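Local coordinates for digeranylgeranylglycerophospholipid reductase (Sulfolobus acidocaldarius, PDB 4OPC), which uses a bound FAD to hydrogenate the double bonds of the geranylgeranyl chains of archaeal phospholipids, producing the saturated lipids of the membrane, at residues L269-Y277 with G342-R353; Y277-I287 with F325-N334. All blocks are in the same frame, centred on the assembly; numbering follows the deposited sequence. Where two conformers were deposited one is given.

Contact 1. Residues L269-Y277 with G342-R353; sequences LVPTRRPLY and GAKQASLDIFRR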
loop_
_atom_site.group_PDB
_atom_site.type_symbol
_atom_site.label_atom_id
_atom_site.label_comp_id
_atom_site.label_asym_id
_atom_site.label_seq_id
_atom_site.Cartn_x
_atom_site.Cartn_y
_atom_site.Cartn_z
ATOM N N LEU A 269 -6.937 -0.248 -8.737
ATOM C CA LEU A 269 -6.822 0.934 -7.903
ATOM C C LEU A 269 -5.841 0.722 -6.752
ATOM O O LEU A 269 -5.668 -0.407 -6.273
ATOM C CB LEU A 269 -8.204 1.330 -7.382
ATOM C CG LEU A 269 -9.046 2.083 -8.422
ATOM C CD1 LEU A 269 -10.473 1.579 -8.451
ATOM C CD2 LEU A 269 -9.002 3.590 -8.162
ATOM N N VAL A 270 -5.201 1.803 -6.322
ATOM C CA VAL A 270 -4.308 1.749 -5.177
ATOM C C VAL A 270 -4.553 2.962 -4.263
ATOM O O VAL A 270 -4.493 4.107 -4.690
ATOM C CB VAL A 270 -2.823 1.564 -5.616
ATOM C CG1 VAL A 270 -2.380 2.686 -6.523
ATOM C CG2 VAL A 270 -1.885 1.438 -4.414
ATOM N N PRO A 271 -4.862 2.700 -2.992
ATOM C CA PRO A 271 -5.049 3.840 -2.079
ATOM C C PRO A 271 -3.745 4.592 -1.837
ATOM O O PRO A 271 -2.669 4.002 -1.892
ATOM C CB PRO A 271 -5.551 3.186 -0.788
ATOM C CG PRO A 271 -5.015 1.771 -0.847
ATOM C CD PRO A 271 -4.947 1.396 -2.310
ATOM N N THR A 272 -3.831 5.902 -1.613
ATOM C CA THR A 272 -2.633 6.715 -1.405
ATOM C C THR A 272 -2.833 7.685 -0.254
ATOM O O THR A 272 -2.702 8.888 -0.420
ATOM C CB THR A 272 -2.282 7.533 -2.664
ATOM O OG1 THR A 272 -3.364 8.426 -2.971
ATOM C CG2 THR A 272 -2.017 6.634 -3.877
ATOM N N ARG A 273 -3.132 7.175 0.926
ATOM C CA ARG A 273 -3.443 8.028 2.072
ATOM C C ARG A 273 -3.010 7.380 3.381
ATOM O O ARG A 273 -2.537 6.232 3.397
ATOM C CB ARG A 273 -4.948 8.321 2.130
ATOM C CG ARG A 273 -5.825 7.083 2.052
ATOM C CD ARG A 273 -7.197 7.367 2.688
ATOM N NE ARG A 273 -7.135 7.254 4.146
ATOM C CZ ARG A 273 -8.183 7.383 4.951
ATOM N NH1 ARG A 273 -8.052 7.184 6.264
ATOM N NH2 ARG A 273 -9.373 7.703 4.452
ATOM N N ARG A 274 -3.168 8.126 4.474
ATOM C CA ARG A 274 -3.022 7.598 5.827
ATOM C C ARG A 274 -3.891 6.342 5.994
ATOM O O ARG A 274 -4.867 6.152 5.265
ATOM C CB ARG A 274 -3.441 8.676 6.825
ATOM C CG ARG A 274 -4.903 9.050 6.700
ATOM C CD ARG A 274 -5.155 10.528 7.030
ATOM N NE ARG A 274 -6.573 10.836 6.860
ATOM C CZ ARG A 274 -7.158 11.090 5.693
ATOM N NH1 ARG A 274 -6.454 11.084 4.568
ATOM N NH2 ARG A 274 -8.458 11.352 5.651
ATOM N N PRO A 275 -3.551 5.470 6.953
ATOM C CA PRO A 275 -4.367 4.252 7.081
ATOM C C PRO A 275 -5.777 4.537 7.597
ATOM O O PRO A 275 -6.102 5.664 7.981
ATOM C CB PRO A 275 -3.587 3.398 8.089
ATOM C CG PRO A 275 -2.685 4.353 8.810
ATOM C CD PRO A 275 -2.417 5.505 7.891
ATOM N N LEU A 276 -6.626 3.509 7.591
ATOM C CA LEU A 276 -7.917 3.600 8.265
ATOM C C LEU A 276 -7.699 4.159 9.661
ATOM O O LEU A 276 -6.787 3.720 10.359
ATOM C CB LEU A 276 -8.505 2.200 8.434
ATOM C CG LEU A 276 -9.479 1.551 7.458
ATOM C CD1 LEU A 276 -10.106 0.337 8.150
ATOM C CD2 LEU A 276 -10.546 2.498 6.948
ATOM N N TYR A 277 -8.526 5.118 10.071
ATOM C CA TYR A 277 -8.349 5.754 11.374
ATOM C C TYR A 277 -8.291 4.740 12.509
ATOM O O TYR A 277 -7.480 4.884 13.426
ATOM C CB TYR A 277 -9.430 6.795 11.627
ATOM C CG TYR A 277 -9.189 8.093 10.899
ATOM C CD1 TYR A 277 -7.973 8.754 11.012
ATOM C CD2 TYR A 277 -10.165 8.653 10.088
ATOM C CE1 TYR A 277 -7.751 9.957 10.360
ATOM C CE2 TYR A 277 -9.943 9.857 9.427
ATOM C CZ TYR A 277 -8.734 10.485 9.566
ATOM O OH TYR A 277 -8.498 11.683 8.917
ATOM N N GLY A 342 2.338 3.498 10.053
ATOM C CA GLY A 342 1.206 4.394 9.872
ATOM C C GLY A 342 1.459 5.869 10.143
ATOM O O GLY A 342 0.913 6.720 9.442
ATOM N N ALA A 343 2.286 6.185 11.134
ATOM C CA ALA A 343 2.591 7.581 11.441
ATOM C C ALA A 343 3.357 8.196 10.279
ATOM O O ALA A 343 3.077 9.324 9.850
ATOM C CB ALA A 343 3.393 7.683 12.729
ATOM N N LYS A 344 4.326 7.453 9.761
ATOM C CA LYS A 344 5.032 7.862 8.553
ATOM C C LYS A 344 4.081 8.073 7.379
ATOM O O LYS A 344 4.205 9.052 6.639
ATOM C CB LYS A 344 6.074 6.813 8.174
ATOM C CG LYS A 344 6.457 6.876 6.707
ATOM C CD LYS A 344 7.595 5.980 6.407
ATOM C CE LYS A 344 7.241 4.545 6.682
ATOM N NZ LYS A 344 8.423 3.744 6.338
ATOM N N GLN A 345 3.130 7.159 7.200
ATOM C CA GLN A 345 2.142 7.293 6.149
ATOM C C GLN A 345 1.383 8.587 6.253
ATOM O O GLN A 345 1.113 9.231 5.245
ATOM C CB GLN A 345 1.100 6.187 6.258
ATOM C CG GLN A 345 1.307 5.014 5.390
ATOM C CD GLN A 345 0.165 4.035 5.555
ATOM O OE1 GLN A 345 0.202 3.192 6.426
ATOM N NE2 GLN A 345 -0.874 4.183 4.748
ATOM N N ALA A 346 0.991 8.954 7.467
ATOM C CA ALA A 346 0.209 10.169 7.669
ATOM C C ALA A 346 0.993 11.399 7.224
ATOM O O ALA A 346 0.465 12.282 6.547
ATOM C CB ALA A 346 -0.198 10.305 9.128
ATOM N N SER A 347 2.259 11.469 7.620
ATOM C CA SER A 347 3.146 12.538 7.187
ATOM C C SER A 347 3.240 12.584 5.662
ATOM O O SER A 347 3.197 13.658 5.043
ATOM C CB SER A 347 4.536 12.306 7.780
ATOM O OG SER A 347 5.443 13.318 7.386
ATOM N N LEU A 348 3.374 11.414 5.053
ATOM C CA LEU A 348 3.514 11.331 3.603
ATOM C C LEU A 348 2.212 11.636 2.869
ATOM O O LEU A 348 2.245 12.028 1.704
ATOM C CB LEU A 348 4.089 9.976 3.204
ATOM C CG LEU A 348 5.538 9.801 3.653
ATOM C CD1 LEU A 348 5.997 8.397 3.303
ATOM C CD2 LEU A 348 6.464 10.858 3.030
ATOM N N ASP A 349 1.074 11.485 3.544
ATOM C CA ASP A 349 -0.227 11.852 2.975
ATOM C C ASP A 349 -0.225 13.371 2.710
ATOM O O ASP A 349 -0.660 13.837 1.657
ATOM C CB ASP A 349 -1.331 11.389 3.953
ATOM C CG ASP A 349 -2.747 11.450 3.388
ATOM O OD1 ASP A 349 -2.987 12.053 2.316
ATOM O OD2 ASP A 349 -3.644 10.910 4.068
ATOM N N ILE A 350 0.312 14.145 3.649
ATOM C CA ILE A 350 0.492 15.590 3.475
ATOM C C ILE A 350 1.460 15.879 2.327
ATOM O O ILE A 350 1.179 16.683 1.427
ATOM C CB ILE A 350 1.054 16.238 4.767
ATOM C CG1 ILE A 350 0.014 16.201 5.888
ATOM C CG2 ILE A 350 1.487 17.666 4.512
ATOM C CD1 ILE A 350 -1.183 17.104 5.662
ATOM N N PHE A 351 2.616 15.220 2.349
ATOM C CA PHE A 351 3.648 15.479 1.354
ATOM C C PHE A 351 3.155 15.161 -0.061
ATOM O O PHE A 351 3.368 15.953 -0.987
ATOM C CB PHE A 351 4.928 14.712 1.729
ATOM C CG PHE A 351 6.153 15.131 0.965
ATOM C CD1 PHE A 351 6.463 16.469 0.770
ATOM C CD2 PHE A 351 7.030 14.177 0.488
ATOM C CE1 PHE A 351 7.604 16.837 0.071
ATOM C CE2 PHE A 351 8.172 14.547 -0.206
ATOM C CZ PHE A 351 8.459 15.883 -0.399
ATOM N N ARG A 352 2.455 14.037 -0.218
ATOM C CA ARG A 352 1.851 13.674 -1.498
ATOM C C ARG A 352 0.970 14.783 -2.085
ATOM O O ARG A 352 1.010 15.048 -3.288
ATOM C CB ARG A 352 1.012 12.388 -1.345
ATOM C CG ARG A 352 -0.132 12.294 -2.360
ATOM C CD ARG A 352 -1.080 11.153 -2.107
ATOM N NE ARG A 352 -2.081 11.407 -1.068
ATOM C CZ ARG A 352 -3.312 11.849 -1.310
ATOM N NH1 ARG A 352 -3.685 12.100 -2.551
ATOM N NH2 ARG A 352 -4.187 11.985 -0.324
ATOM N N ARG A 353 0.144 15.390 -1.245
ATOM C CA ARG A 353 -0.797 16.407 -1.703
ATOM C C ARG A 353 -0.047 17.584 -2.299
ATOM O O ARG A 353 -0.433 18.140 -3.327
ATOM C CB ARG A 353 -1.674 16.860 -0.539
ATOM C CG ARG A 353 -2.651 15.796 -0.082
ATOM C CD ARG A 353 -3.170 16.080 1.317
ATOM N NE ARG A 353 -3.794 14.873 1.844
ATOM C CZ ARG A 353 -5.082 14.749 2.141
ATOM N NH1 ARG A 353 -5.909 15.779 2.022
ATOM N NH2 ARG A 353 -5.540 13.591 2.584
HETATM O O HOH W 1 -8.236 12.710 2.913
#
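R274 and D349 meet at the centre of this buried contact, where the chain leaving strand 261-271 lies across helix 332-357. The CB of R274 rests 4.0 Å from the CA of A346, where a small alanine lets the two backbones come close. With CG between the backbone N and the carbonyl carbon (chi1 64°) and a bend at chi2, the chain runs alongside D349 OD2, CG first and then CD at 3.3 Å. NE and NH2 together grip Y277 OH side-on, NE at 2.9 Å; that hydroxyl also bonds D442. The third nitrogen, NH1, forms a salt bridge to D349 OD2 at 2.9 Å, meeting the oxygen on its syn side and nearly in the guanidinium plane. Over one face of the group lies the guanidinium of R273, its CZ 3.9 Å above the plane; R273 itself pairs with E176.

OD2 also takes the backbone N of R274 in an almost straight bond (2.9 Å, 174°), from above the carboxylate plane. OD1 serves the helix's own arginines: R352 NH2 reaches it at 2.9 Å, and R353 adds NE and an NH. Outside partners share these arginines, D182 for R352 and N449 for R353. A water accepts from both R274 NH1 and R353 NH2. One helical turn before D349, Q345 NE2 makes a weak hydrogen bond to R273 O (3.0 Å), its amide also held by Y337 and F292 O. Five hydrogen bonds from three arginines and a backbone amide thus converge on one carboxylate, which is likely to remain ionised and to offset much of the buried positive charge.

Contact 2. Residues Y277-I287 with F325-N334; sequences YTMAWNGIIVI and FSASGLWDMN
M333, L330 and N334 pack against A280, I285 and T278 in a buried contact between a β-hairpin, at the edge of the six-stranded FAD-domain sheet, and the short helix 327-330 with the start of helix 332-357. The hairpin strands, 280-281 and 284-286, are joined by a type II turn from W281 to I284, in which G283 suits the positive phi. F325 O accepts from G283 N at 2.8 Å, with the N-H arriving nearly end-on to the carbonyl. Beside it, N282 OD1 uses an in-plane lone pair to accept from A327 N (2.8 Å), while its ND2 bonds G131 O.

Apolar side chains fill the middle. L330 sets CB 4.0 Å from A280 CB and directs CD2 at I285 CD1. M333, long and flexible, bends at chi2 (66°), bringing SD beside I285 CG2 at 3.7 Å and its methyl CE against M279 CE and I287 CG2.

At the other end, N334 uses both halves of its amide: OD1 receives M279 N on a lone pair (2.8 Å, 174°), and ND2 donates to T278 OG1 (2.9 Å). This hydroxyl donates to A280 O. ND2 also lies over one face of the W331 ring, offset toward its rim. Were N334 replaced by an alanine, M279 N would probably lose its acceptor and T278 OG1 this donor, and the 278-279 backbone would be held less firmly against helix 332-357.

Strand 284-286 runs parallel to 153-156 and leads through I287, whose side chain lies near A17, to the FAD-binding D289, a course consistent with the Rossmann-type dinucleotide fold of FAD-dependent oxidoreductases.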
loop_
_atom_site.group_PDB
_atom_site.type_symbol
_atom_site.label_atom_id
_atom_site.label_comp_id
_atom_site.label_asym_id
_atom_site.label_seq_id
_atom_site.Cartn_x
_atom_site.Cartn_y
_atom_site.Cartn_z
ATOM N N TYR A 277 -8.526 5.118 10.071
ATOM C CA TYR A 277 -8.349 5.754 11.374
ATOM C C TYR A 277 -8.291 4.740 12.509
ATOM O O TYR A 277 -7.480 4.884 13.426
ATOM C CB TYR A 277 -9.430 6.795 11.627
ATOM C CG TYR A 277 -9.189 8.093 10.899
ATOM C CD1 TYR A 277 -7.973 8.754 11.012
ATOM C CD2 TYR A 277 -10.165 8.653 10.088
ATOM C CE1 TYR A 277 -7.751 9.957 10.360
ATOM C CE2 TYR A 277 -9.943 9.857 9.427
ATOM C CZ TYR A 277 -8.734 10.485 9.566
ATOM O OH TYR A 277 -8.498 11.683 8.917
ATOM N N THR A 278 -9.146 3.718 12.442
ATOM C CA THR A 278 -8.911 2.507 13.217
ATOM C C THR A 278 -8.934 1.291 12.312
ATOM O O THR A 278 -9.812 1.156 11.446
ATOM C CB THR A 278 -9.888 2.315 14.399
ATOM O OG1 THR A 278 -9.573 1.074 15.044
ATOM C CG2 THR A 278 -11.338 2.270 13.930
ATOM N N MET A 279 -7.967 0.405 12.524
ATOM C CA MET A 279 -7.870 -0.856 11.800
ATOM C C MET A 279 -8.405 -1.991 12.661
ATOM O O MET A 279 -8.304 -3.163 12.288
ATOM C CB MET A 279 -6.415 -1.118 11.389
ATOM C CG MET A 279 -5.897 -0.039 10.430
ATOM S SD MET A 279 -4.097 -0.053 10.233
ATOM C CE MET A 279 -3.895 -1.340 9.023
ATOM N N ALA A 280 -9.012 -1.648 13.799
ATOM C CA ALA A 280 -9.574 -2.643 14.718
ATOM C C ALA A 280 -10.955 -2.228 15.192
ATOM O O ALA A 280 -11.190 -1.052 15.484
ATOM C CB ALA A 280 -8.657 -2.831 15.928
ATOM N N TRP A 281 -11.859 -3.194 15.309
ATOM C CA TRP A 281 -13.129 -2.971 15.972
ATOM C C TRP A 281 -13.541 -4.293 16.622
ATOM O O TRP A 281 -12.750 -5.238 16.667
ATOM C CB TRP A 281 -14.155 -2.463 14.962
ATOM C CG TRP A 281 -15.332 -1.813 15.590
ATOM C CD1 TRP A 281 -16.616 -2.280 15.610
ATOM C CD2 TRP A 281 -15.336 -0.584 16.313
ATOM N NE1 TRP A 281 -17.423 -1.410 16.297
ATOM C CE2 TRP A 281 -16.663 -0.361 16.745
ATOM C CE3 TRP A 281 -14.351 0.348 16.644
ATOM C CZ2 TRP A 281 -17.027 0.760 17.480
ATOM C CZ3 TRP A 281 -14.717 1.469 17.383
ATOM C CH2 TRP A 281 -16.044 1.660 17.792
ATOM N N ASN A 282 -14.761 -4.362 17.145
ATOM C CA ASN A 282 -15.207 -5.569 17.839
ATOM C C ASN A 282 -15.229 -6.769 16.901
ATOM O O ASN A 282 -16.036 -6.813 15.972
ATOM C CB ASN A 282 -16.613 -5.398 18.419
ATOM C CG ASN A 282 -16.745 -4.217 19.359
ATOM O OD1 ASN A 282 -15.812 -3.834 20.067
ATOM N ND2 ASN A 282 -17.939 -3.641 19.385
ATOM N N GLY A 283 -14.352 -7.739 17.151
ATOM C CA GLY A 283 -14.306 -8.957 16.358
ATOM C C GLY A 283 -13.653 -8.852 14.989
ATOM O O GLY A 283 -13.775 -9.792 14.192
ATOM N N ILE A 284 -12.975 -7.739 14.693
ATOM C CA ILE A 284 -12.438 -7.554 13.340
ATOM C C ILE A 284 -11.189 -6.686 13.315
ATOM O O ILE A 284 -11.086 -5.688 14.045
ATOM C CB ILE A 284 -13.509 -6.969 12.397
ATOM C CG1 ILE A 284 -12.968 -6.828 10.975
ATOM C CG2 ILE A 284 -14.068 -5.643 12.945
ATOM C CD1 ILE A 284 -14.049 -6.538 9.930
ATOM N N ILE A 285 -10.240 -7.085 12.477
ATOM C CA ILE A 285 -9.069 -6.271 12.146
ATOM C C ILE A 285 -9.010 -6.151 10.631
ATOM O O ILE A 285 -9.323 -7.116 9.918
ATOM C CB ILE A 285 -7.778 -6.898 12.698
ATOM C CG1 ILE A 285 -7.700 -6.686 14.213
ATOM C CG2 ILE A 285 -6.525 -6.346 11.976
ATOM C CD1 ILE A 285 -6.554 -7.451 14.868
ATOM N N VAL A 286 -8.629 -4.971 10.135
ATOM C CA VAL A 286 -8.515 -4.709 8.710
ATOM C C VAL A 286 -7.056 -4.460 8.351
ATOM O O VAL A 286 -6.356 -3.726 9.054
ATOM C CB VAL A 286 -9.353 -3.472 8.337
ATOM C CG1 VAL A 286 -9.272 -3.197 6.841
ATOM C CG2 VAL A 286 -10.796 -3.672 8.773
ATOM N N ILE A 287 -6.592 -5.078 7.265
ATOM C CA ILE A 287 -5.187 -4.985 6.866
ATOM C C ILE A 287 -5.033 -4.762 5.359
ATOM O O ILE A 287 -6.001 -4.878 4.591
ATOM C CB ILE A 287 -4.370 -6.224 7.310
ATOM C CG1 ILE A 287 -4.905 -7.490 6.641
ATOM C CG2 ILE A 287 -4.380 -6.374 8.828
ATOM C CD1 ILE A 287 -4.042 -8.718 6.913
ATOM N N PHE A 325 -12.009 -9.644 22.623
ATOM C CA PHE A 325 -11.992 -9.437 21.180
ATOM C C PHE A 325 -12.745 -8.162 20.792
ATOM O O PHE A 325 -13.062 -7.934 19.621
ATOM C CB PHE A 325 -12.554 -10.669 20.463
ATOM C CG PHE A 325 -11.815 -11.933 20.791
ATOM C CD1 PHE A 325 -10.594 -12.216 20.195
ATOM C CD2 PHE A 325 -12.327 -12.828 21.719
ATOM C CE1 PHE A 325 -9.905 -13.386 20.515
ATOM C CE2 PHE A 325 -11.648 -13.995 22.035
ATOM C CZ PHE A 325 -10.434 -14.268 21.433
ATOM N N SER A 326 -13.006 -7.318 21.781
ATOM C CA SER A 326 -13.561 -6.000 21.519
ATOM C C SER A 326 -12.546 -5.127 20.811
ATOM O O SER A 326 -11.364 -5.482 20.677
ATOM C CB SER A 326 -13.958 -5.319 22.829
ATOM O OG SER A 326 -12.809 -4.947 23.596
ATOM N N ALA A 327 -13.002 -3.962 20.368
ATOM C CA ALA A 327 -12.085 -2.974 19.810
ATOM C C ALA A 327 -10.900 -2.724 20.745
ATOM O O ALA A 327 -9.748 -2.681 20.300
ATOM C CB ALA A 327 -12.812 -1.684 19.520
ATOM N N SER A 328 -11.174 -2.569 22.037
ATOM C CA SER A 328 -10.106 -2.332 23.001
ATOM C C SER A 328 -9.175 -3.535 23.091
ATOM O O SER A 328 -7.950 -3.379 23.206
ATOM C CB SER A 328 -10.682 -2.013 24.379
ATOM O OG SER A 328 -11.524 -0.882 24.317
ATOM N N GLY A 329 -9.753 -4.728 23.033
ATOM C CA GLY A 329 -8.969 -5.947 23.088
ATOM C C GLY A 329 -8.049 -6.145 21.897
ATOM O O GLY A 329 -7.023 -6.819 22.009
ATOM N N LEU A 330 -8.419 -5.557 20.763
ATOM C CA LEU A 330 -7.653 -5.688 19.531
ATOM C C LEU A 330 -6.882 -4.406 19.202
ATOM O O LEU A 330 -6.223 -4.323 18.167
ATOM C CB LEU A 330 -8.606 -6.041 18.382
ATOM C CG LEU A 330 -9.227 -7.442 18.478
ATOM C CD1 LEU A 330 -10.352 -7.597 17.482
ATOM C CD2 LEU A 330 -8.188 -8.526 18.256
ATOM N N TRP A 331 -6.952 -3.426 20.094
ATOM C CA TRP A 331 -6.444 -2.074 19.823
ATOM C C TRP A 331 -4.942 -2.023 19.556
ATOM O O TRP A 331 -4.459 -1.092 18.906
ATOM C CB TRP A 331 -6.802 -1.152 20.987
ATOM C CG TRP A 331 -6.900 0.300 20.615
ATOM C CD1 TRP A 331 -6.061 1.306 20.997
ATOM C CD2 TRP A 331 -7.894 0.903 19.774
ATOM N NE1 TRP A 331 -6.478 2.497 20.459
ATOM C CE2 TRP A 331 -7.602 2.277 19.707
ATOM C CE3 TRP A 331 -9.015 0.415 19.092
ATOM C CZ2 TRP A 331 -8.379 3.169 18.961
ATOM C CZ3 TRP A 331 -9.787 1.300 18.357
ATOM C CH2 TRP A 331 -9.462 2.660 18.295
ATOM N N ASP A 332 -4.207 -3.017 20.047
ATOM C CA ASP A 332 -2.768 -3.087 19.797
ATOM C C ASP A 332 -2.452 -3.144 18.311
ATOM O O ASP A 332 -1.343 -2.813 17.893
ATOM C CB ASP A 332 -2.143 -4.295 20.495
ATOM C CG ASP A 332 -1.889 -4.051 21.964
ATOM O OD1 ASP A 332 -1.938 -2.880 22.394
ATOM O OD2 ASP A 332 -1.627 -5.034 22.683
ATOM N N MET A 333 -3.424 -3.573 17.513
ATOM C CA MET A 333 -3.270 -3.552 16.061
ATOM C C MET A 333 -2.908 -2.138 15.622
ATOM O O MET A 333 -1.961 -1.929 14.854
ATOM C CB MET A 333 -4.563 -3.979 15.366
ATOM C CG MET A 333 -4.562 -3.720 13.866
ATOM S SD MET A 333 -3.331 -4.739 13.022
ATOM C CE MET A 333 -3.208 -3.899 11.448
ATOM N N ASN A 334 -3.666 -1.171 16.124
ATOM C CA ASN A 334 -3.455 0.228 15.777
ATOM C C ASN A 334 -2.127 0.733 16.308
ATOM O O ASN A 334 -1.376 1.383 15.588
ATOM C CB ASN A 334 -4.571 1.089 16.347
ATOM C CG ASN A 334 -5.881 0.896 15.630
ATOM O OD1 ASN A 334 -5.921 0.838 14.408
ATOM N ND2 ASN A 334 -6.962 0.807 16.388
#

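Contacts 1 and 2 have centres 19 Å apart and share Y277, the last residue of 269-277 and the first of 277-287. Both lean on helix 332-357, contact 2 at its beginning and contact 1 further along. They also touch directly, L276 CD1 lying 3.9 Å from V286 CG1. Contact 1 reaches both ligands: V270 touches the reduced flavin cofactor, and K344 and R352 touch the bound phospholipid. Contact 2 lies nearer the flavin: the side chain of I287 comes within about 6 Å of that cofactor, whereas that of M279 stays about 14 Å from the lipid. The one helix therefore links the hairpin of the FAD domain to the lipid pocket.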